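Local coordinates for 14L protein (PDB 4EKX) that belongs to the viral interleukin-18-binding proteins and probably sequesters the host cytokine interleukin-18, at residues 19-24 with 35-40; 86-91 with 101-106. The protein carries 2 engineered substitutions. All coordinates share one frame; numbering follows the deposited sequence.

Contact 1 (19-24 with 35-40); sequences VVLECR and VYWIIG
Trp37 reaches across from strand 35-39 to rest its six-membered ring against Leu21 and Cys23, and the contact consists of packing alone. The strand axes stay 7.2 Å apart, with an angle of 133° between their directions, as suits facing sheets. Cys23 CB comes closest to the indole, 3.5 Å from Trp37 CZ2, approaching obliquely. Leu21 CB lies 3.8 Å from that CZ2, the leucine crossing the indole at about a right angle, and its CD1 touches Trp37 CH2 at 4.0 Å. With CG anti to the carbonyl carbon (chi1 -71°), the Trp37 ring swings in toward 19-24. The sulfur-aromatic contact is also oblique: Cys23 SG stands 5.4 Å from the six-membered ring centroid. Val35 CB meets Cys23 SG at 4.1 Å, and its CG2 touches Cys23 O at 3.7 Å. Trp37 NE1 donates to Ala73 O on strand 72-78. On the outer face, Arg24 NH1 bridges Glu22 OE1 within the strand at 3.2 Å, from above the carboxylate plane, and each also pairs with the other kind in the second subunit: Glu22 with its Arg24, Arg24 with its Glu22. Disulfide cysteine and tryptophan packed between two antiparallel sheets are the hallmark core of an immunoglobulin-like domain.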
loop_
_atom_site.group_PDB
_atom_site.type_symbol
_atom_site.label_atom_id
_atom_site.label_comp_id
_atom_site.label_asym_id
_atom_site.label_seq_id
_atom_site.Cartn_x
_atom_site.Cartn_y
_atom_site.Cartn_z
ATOM N N VAL D 19 -3.639 2.612 14.478
ATOM C CA VAL D 19 -2.625 1.623 14.093
ATOM C C VAL D 19 -3.178 0.681 13.032
ATOM O O VAL D 19 -4.250 0.117 13.196
ATOM C CB VAL D 19 -2.153 0.796 15.323
ATOM C CG1 VAL D 19 -1.469 -0.495 14.901
ATOM C CG2 VAL D 19 -1.227 1.647 16.213
ATOM N N VAL D 20 -2.440 0.512 11.937
ATOM C CA VAL D 20 -2.890 -0.375 10.868
ATOM C C VAL D 20 -1.904 -1.515 10.675
ATOM O O VAL D 20 -0.708 -1.276 10.515
ATOM C CB VAL D 20 -3.007 0.375 9.525
ATOM C CG1 VAL D 20 -3.456 -0.587 8.419
ATOM C CG2 VAL D 20 -3.969 1.548 9.651
ATOM N N LEU D 21 -2.414 -2.745 10.727
ATOM C CA LEU D 21 -1.630 -3.929 10.395
ATOM C C LEU D 21 -2.111 -4.407 9.052
ATOM O O LEU D 21 -3.317 -4.490 8.814
ATOM C CB LEU D 21 -1.836 -5.041 11.424
ATOM C CG LEU D 21 -1.873 -4.566 12.893
ATOM C CD1 LEU D 21 -1.976 -5.768 13.823
ATOM C CD2 LEU D 21 -0.647 -3.720 13.230
ATOM N N GLU D 22 -1.164 -4.727 8.178
ATOM C CA GLU D 22 -1.493 -5.155 6.828
ATOM C C GLU D 22 -1.175 -6.623 6.682
ATOM O O GLU D 22 -0.022 -7.041 6.814
ATOM C CB GLU D 22 -0.678 -4.361 5.806
ATOM C CG GLU D 22 -0.754 -2.848 6.017
ATOM C CD GLU D 22 0.374 -2.108 5.306
ATOM O OE1 GLU D 22 1.381 -2.754 4.961
ATOM O OE2 GLU D 22 0.254 -0.875 5.124
ATOM N N CYS D 23 -2.205 -7.407 6.408
ATOM C CA CYS D 23 -1.972 -8.805 6.122
ATOM C C CYS D 23 -2.153 -9.083 4.638
ATOM O O CYS D 23 -3.180 -8.747 4.053
ATOM C CB CYS D 23 -2.889 -9.689 6.947
ATOM S SG CYS D 23 -2.601 -11.463 6.513
ATOM N N ARG D 24 -1.134 -9.684 4.033
ATOM C CA ARG D 24 -1.184 -10.055 2.628
ATOM C C ARG D 24 -0.908 -11.535 2.493
ATOM O O ARG D 24 0.015 -12.065 3.112
ATOM C CB ARG D 24 -0.140 -9.276 1.817
ATOM C CG ARG D 24 -0.360 -7.768 1.807
ATOM C CD ARG D 24 0.759 -7.074 1.057
ATOM N NE ARG D 24 0.573 -5.627 0.977
ATOM C CZ ARG D 24 1.051 -4.761 1.865
ATOM N NH1 ARG D 24 1.762 -5.185 2.907
ATOM N NH2 ARG D 24 0.840 -3.463 1.695
ATOM N N VAL D 35 -7.518 -13.718 2.827
ATOM C CA VAL D 35 -6.959 -13.585 4.166
ATOM C C VAL D 35 -7.910 -12.810 5.076
ATOM O O VAL D 35 -8.736 -12.021 4.619
ATOM C CB VAL D 35 -5.575 -12.896 4.162
ATOM C CG1 VAL D 35 -4.538 -13.758 3.417
ATOM C CG2 VAL D 35 -5.666 -11.497 3.544
ATOM N N TYR D 36 -7.809 -13.069 6.372
ATOM C CA TYR D 36 -8.571 -12.290 7.355
ATOM C C TYR D 36 -7.977 -12.483 8.724
ATOM O O TYR D 36 -7.121 -13.351 8.934
ATOM C CB TYR D 36 -10.035 -12.716 7.388
ATOM C CG TYR D 36 -10.219 -14.177 7.713
ATOM C CD1 TYR D 36 -10.131 -15.153 6.708
ATOM C CD2 TYR D 36 -10.483 -14.593 9.021
ATOM C CE1 TYR D 36 -10.304 -16.501 7.003
ATOM C CE2 TYR D 36 -10.648 -15.942 9.319
ATOM C CZ TYR D 36 -10.559 -16.892 8.305
ATOM O OH TYR D 36 -10.725 -18.236 8.573
ATOM N N TRP D 37 -8.464 -11.684 9.666
ATOM C CA TRP D 37 -7.900 -11.656 10.997
ATOM C C TRP D 37 -8.727 -12.450 12.020
ATOM O O TRP D 37 -9.957 -12.537 11.919
ATOM C CB TRP D 37 -7.752 -10.194 11.448
ATOM C CG TRP D 37 -6.651 -9.463 10.696
ATOM C CD1 TRP D 37 -6.764 -8.780 9.511
ATOM C CD2 TRP D 37 -5.283 -9.382 11.078
ATOM N NE1 TRP D 37 -5.533 -8.265 9.138
ATOM C CE2 TRP D 37 -4.607 -8.627 10.083
ATOM C CE3 TRP D 37 -4.551 -9.874 12.167
ATOM C CZ2 TRP D 37 -3.249 -8.325 10.170
ATOM C CZ3 TRP D 37 -3.196 -9.590 12.240
ATOM C CH2 TRP D 37 -2.559 -8.823 11.243
ATOM N N ILE D 38 -8.017 -13.040 12.982
ATOM C CA ILE D 38 -8.619 -13.655 14.162
ATOM C C ILE D 38 -7.959 -13.012 15.377
ATOM O O ILE D 38 -6.727 -12.947 15.467
ATOM C CB ILE D 38 -8.410 -15.183 14.189
ATOM C CG1 ILE D 38 -9.133 -15.834 12.998
ATOM C CG2 ILE D 38 -8.902 -15.767 15.529
ATOM C CD1 ILE D 38 -8.986 -17.370 12.913
ATOM N N ILE D 39 -8.794 -12.515 16.284
ATOM C CA ILE D 39 -8.338 -11.802 17.478
ATOM C C ILE D 39 -8.347 -12.783 18.634
ATOM O O ILE D 39 -9.402 -13.303 19.018
ATOM C CB ILE D 39 -9.262 -10.622 17.804
ATOM C CG1 ILE D 39 -9.525 -9.776 16.558
ATOM C CG2 ILE D 39 -8.678 -9.760 18.930
ATOM C CD1 ILE D 39 -8.252 -9.290 15.853
ATOM N N GLY D 40 -7.164 -13.055 19.175
ATOM C CA GLY D 40 -7.021 -14.064 20.202
ATOM C C GLY D 40 -7.258 -15.448 19.629
ATOM O O GLY D 40 -6.949 -15.713 18.464
#

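Contact 2 (86-91 with 101-106); sequences NEKLTC and KESVIL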
loop_
_atom_site.group_PDB
_atom_site.type_symbol
_atom_site.label_atom_id
_atom_site.label_comp_id
_atom_site.label_asym_id
_atom_site.label_seq_id
_atom_site.Cartn_x
_atom_site.Cartn_y
_atom_site.Cartn_z
ATOM N N ASN D 86 -1.256 -6.390 24.056
ATOM C CA ASN D 86 -0.725 -7.699 24.427
ATOM C C ASN D 86 -1.444 -8.876 23.760
ATOM O O ASN D 86 -1.061 -10.032 23.949
ATOM C CB ASN D 86 -0.749 -7.869 25.948
ATOM C CG ASN D 86 0.172 -6.896 26.657
ATOM O OD1 ASN D 86 1.177 -6.456 26.096
ATOM N ND2 ASN D 86 -0.166 -6.555 27.897
ATOM N N GLU D 87 -2.472 -8.571 22.974
ATOM C CA GLU D 87 -3.301 -9.586 22.330
ATOM C C GLU D 87 -2.538 -10.273 21.203
ATOM O O GLU D 87 -1.843 -9.615 20.426
ATOM C CB GLU D 87 -4.565 -8.931 21.766
ATOM C CG GLU D 87 -5.617 -9.893 21.245
ATOM C CD GLU D 87 -6.402 -10.548 22.361
ATOM O OE1 GLU D 87 -7.111 -9.826 23.098
ATOM O OE2 GLU D 87 -6.295 -11.782 22.506
ATOM N N LYS D 88 -2.654 -11.594 21.125
ATOM C CA LYS D 88 -2.115 -12.320 19.974
ATOM C C LYS D 88 -3.042 -12.164 18.773
ATOM O O LYS D 88 -4.164 -12.667 18.774
ATOM C CB LYS D 88 -1.905 -13.805 20.295
ATOM C CG LYS D 88 -1.250 -14.593 19.148
ATOM C CD LYS D 88 -0.988 -16.029 19.565
ATOM C CE LYS D 88 -0.454 -16.855 18.410
ATOM N NZ LYS D 88 -0.232 -18.269 18.807
ATOM N N LEU D 89 -2.557 -11.478 17.738
ATOM C CA LEU D 89 -3.364 -11.194 16.562
ATOM C C LEU D 89 -2.909 -12.068 15.388
ATOM O O LEU D 89 -1.742 -12.049 15.002
ATOM C CB LEU D 89 -3.264 -9.711 16.194
ATOM C CG LEU D 89 -3.528 -8.732 17.353
ATOM C CD1 LEU D 89 -3.229 -7.296 16.925
ATOM C CD2 LEU D 89 -4.955 -8.848 17.855
ATOM N N THR D 90 -3.834 -12.835 14.833
ATOM C CA THR D 90 -3.479 -13.795 13.790
ATOM C C THR D 90 -4.077 -13.442 12.440
ATOM O O THR D 90 -5.265 -13.148 12.339
ATOM C CB THR D 90 -3.945 -15.210 14.184
ATOM O OG1 THR D 90 -3.287 -15.606 15.392
ATOM C CG2 THR D 90 -3.637 -16.223 13.074
ATOM N N CYS D 91 -3.253 -13.462 11.394
ATOM C CA CYS D 91 -3.803 -13.427 10.039
ATOM C C CYS D 91 -3.754 -14.804 9.380
ATOM O O CYS D 91 -2.748 -15.506 9.443
ATOM C CB CYS D 91 -3.149 -12.377 9.142
ATOM S SG CYS D 91 -4.076 -12.244 7.564
ATOM N N LYS D 101 -1.041 -19.503 8.778
ATOM C CA LYS D 101 -1.216 -18.444 9.774
ATOM C C LYS D 101 0.087 -17.736 10.085
ATOM O O LYS D 101 1.164 -18.337 10.077
ATOM C CB LYS D 101 -1.765 -19.011 11.087
ATOM C CG LYS D 101 -3.149 -19.630 11.006
ATOM C CD LYS D 101 -3.483 -20.319 12.329
ATOM C CE LYS D 101 -4.807 -21.074 12.273
ATOM N NZ LYS D 101 -5.124 -21.713 13.595
ATOM N N GLU D 102 -0.031 -16.445 10.364
ATOM C CA GLU D 102 1.043 -15.678 10.957
ATOM C C GLU D 102 0.422 -14.845 12.067
ATOM O O GLU D 102 -0.748 -14.469 11.991
ATOM C CB GLU D 102 1.710 -14.772 9.914
ATOM C CG GLU D 102 2.921 -14.039 10.441
ATOM C CD GLU D 102 4.038 -14.984 10.843
ATOM O OE1 GLU D 102 4.256 -15.991 10.133
ATOM O OE2 GLU D 102 4.691 -14.725 11.876
ATOM N N SER D 103 1.195 -14.545 13.101
ATOM C CA SER D 103 0.636 -13.802 14.219
ATOM C C SER D 103 1.622 -12.778 14.736
ATOM O O SER D 103 2.809 -12.820 14.412
ATOM C CB SER D 103 0.196 -14.748 15.343
ATOM O OG SER D 103 1.304 -15.427 15.907
ATOM N N VAL D 104 1.110 -11.846 15.531
ATOM C CA VAL D 104 1.945 -10.818 16.129
ATOM C C VAL D 104 1.328 -10.358 17.442
ATOM O O VAL D 104 0.103 -10.346 17.598
ATOM C CB VAL D 104 2.127 -9.606 15.171
ATOM C CG1 VAL D 104 0.785 -8.959 14.849
ATOM C CG2 VAL D 104 3.098 -8.584 15.766
ATOM N N ILE D 105 2.194 -10.024 18.392
ATOM C CA ILE D 105 1.799 -9.360 19.619
ATOM C C ILE D 105 2.499 -8.009 19.599
ATOM O O ILE D 105 3.722 -7.931 19.708
ATOM C CB ILE D 105 2.208 -10.172 20.859
ATOM C CG1 ILE D 105 1.395 -11.468 20.922
ATOM C CG2 ILE D 105 2.024 -9.347 22.151
ATOM C CD1 ILE D 105 1.811 -12.398 22.034
ATOM N N LEU D 106 1.717 -6.950 19.436
ATOM C CA LEU D 106 2.265 -5.618 19.210
ATOM C C LEU D 106 3.241 -5.115 20.276
ATOM O O LEU D 106 4.264 -4.527 19.941
ATOM C CB LEU D 106 1.136 -4.611 18.962
ATOM C CG LEU D 106 0.405 -4.960 17.659
ATOM C CD1 LEU D 106 -0.890 -4.170 17.506
ATOM C CD2 LEU D 106 1.341 -4.737 16.471
HETATM O O HOH W 1 -1.218 -6.947 19.700
#
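Leu89 and Val104 exchange both backbone hydrogen bonds, Leu89 N to Val104 O and Val104 N to Leu89 O, each 2.9 Å long; the first is nearly straight, with an N-H...O angle of 171°. Cys91 and Glu102 form the second such pair, through Cys91 N to Glu102 O at 2.8 Å and Glu102 N to Cys91 O at 3.0 Å. Between them Thr90 and Ser103 make a non-hydrogen-bonded pair, where Ser103 CA approaches Leu89 O in a CA-H...O contact. This register defines an antiparallel hairpin at one edge of the sheet, consistent with the F and G strands of an immunoglobulin-like domain. Beyond the paired strands a water bridges Glu87 O and Leu106 N, extending the link to the start of helix 106-110. Leu89, Cys91, Glu102 and Val104 point to one face; Leu89 and Cys91 pack on strands of the opposite sheet, while Val104 packs on Val13 of the second subunit. Leu89 CD1 meets Leu106 CD1 at 3.9 Å, the two leucines crossing at about a right angle. On the other face Thr90 OG1 lies 3.6 Å from Ser103 CB. With OG1 beside the backbone N (chi1 -61°), Thr90 CG2 is anti to that N and crosses Lys101 obliquely, 3.9 Å from its CB. Lys88 stretches its extended chain alongside Ser103, placing CE 3.4 Å from the serine OG. Ile105 leans its CG1 on Lys88 CA, while its CG2 branch packs on the backbone of Asn86.

Contact 1 lies in the buried core, and contact 2, its centre 8 Å away, runs from that core out to the sheet's edge. The disulfide Cys23 SG-Cys91 SG, 2.0 Å long, fastens the first strand of contact 1 to the first strand of contact 2, tying the facing sheets together. Strands 34-39 and 89-94 adjoin in one sheet, with a probable hydrogen bond from Ile38 N to Thr90 O at 2.8 Å; Trp37 CE3 packs on Thr90 O at 3.4 Å. Contact 1 spans the sandwich, whereas contact 2 extends one of its sheets. That sheet meets another protein's chain, through Tyr36, Ile38 and Lys101, consistent with the cytokine-binding surface. Both contacts touch the second subunit.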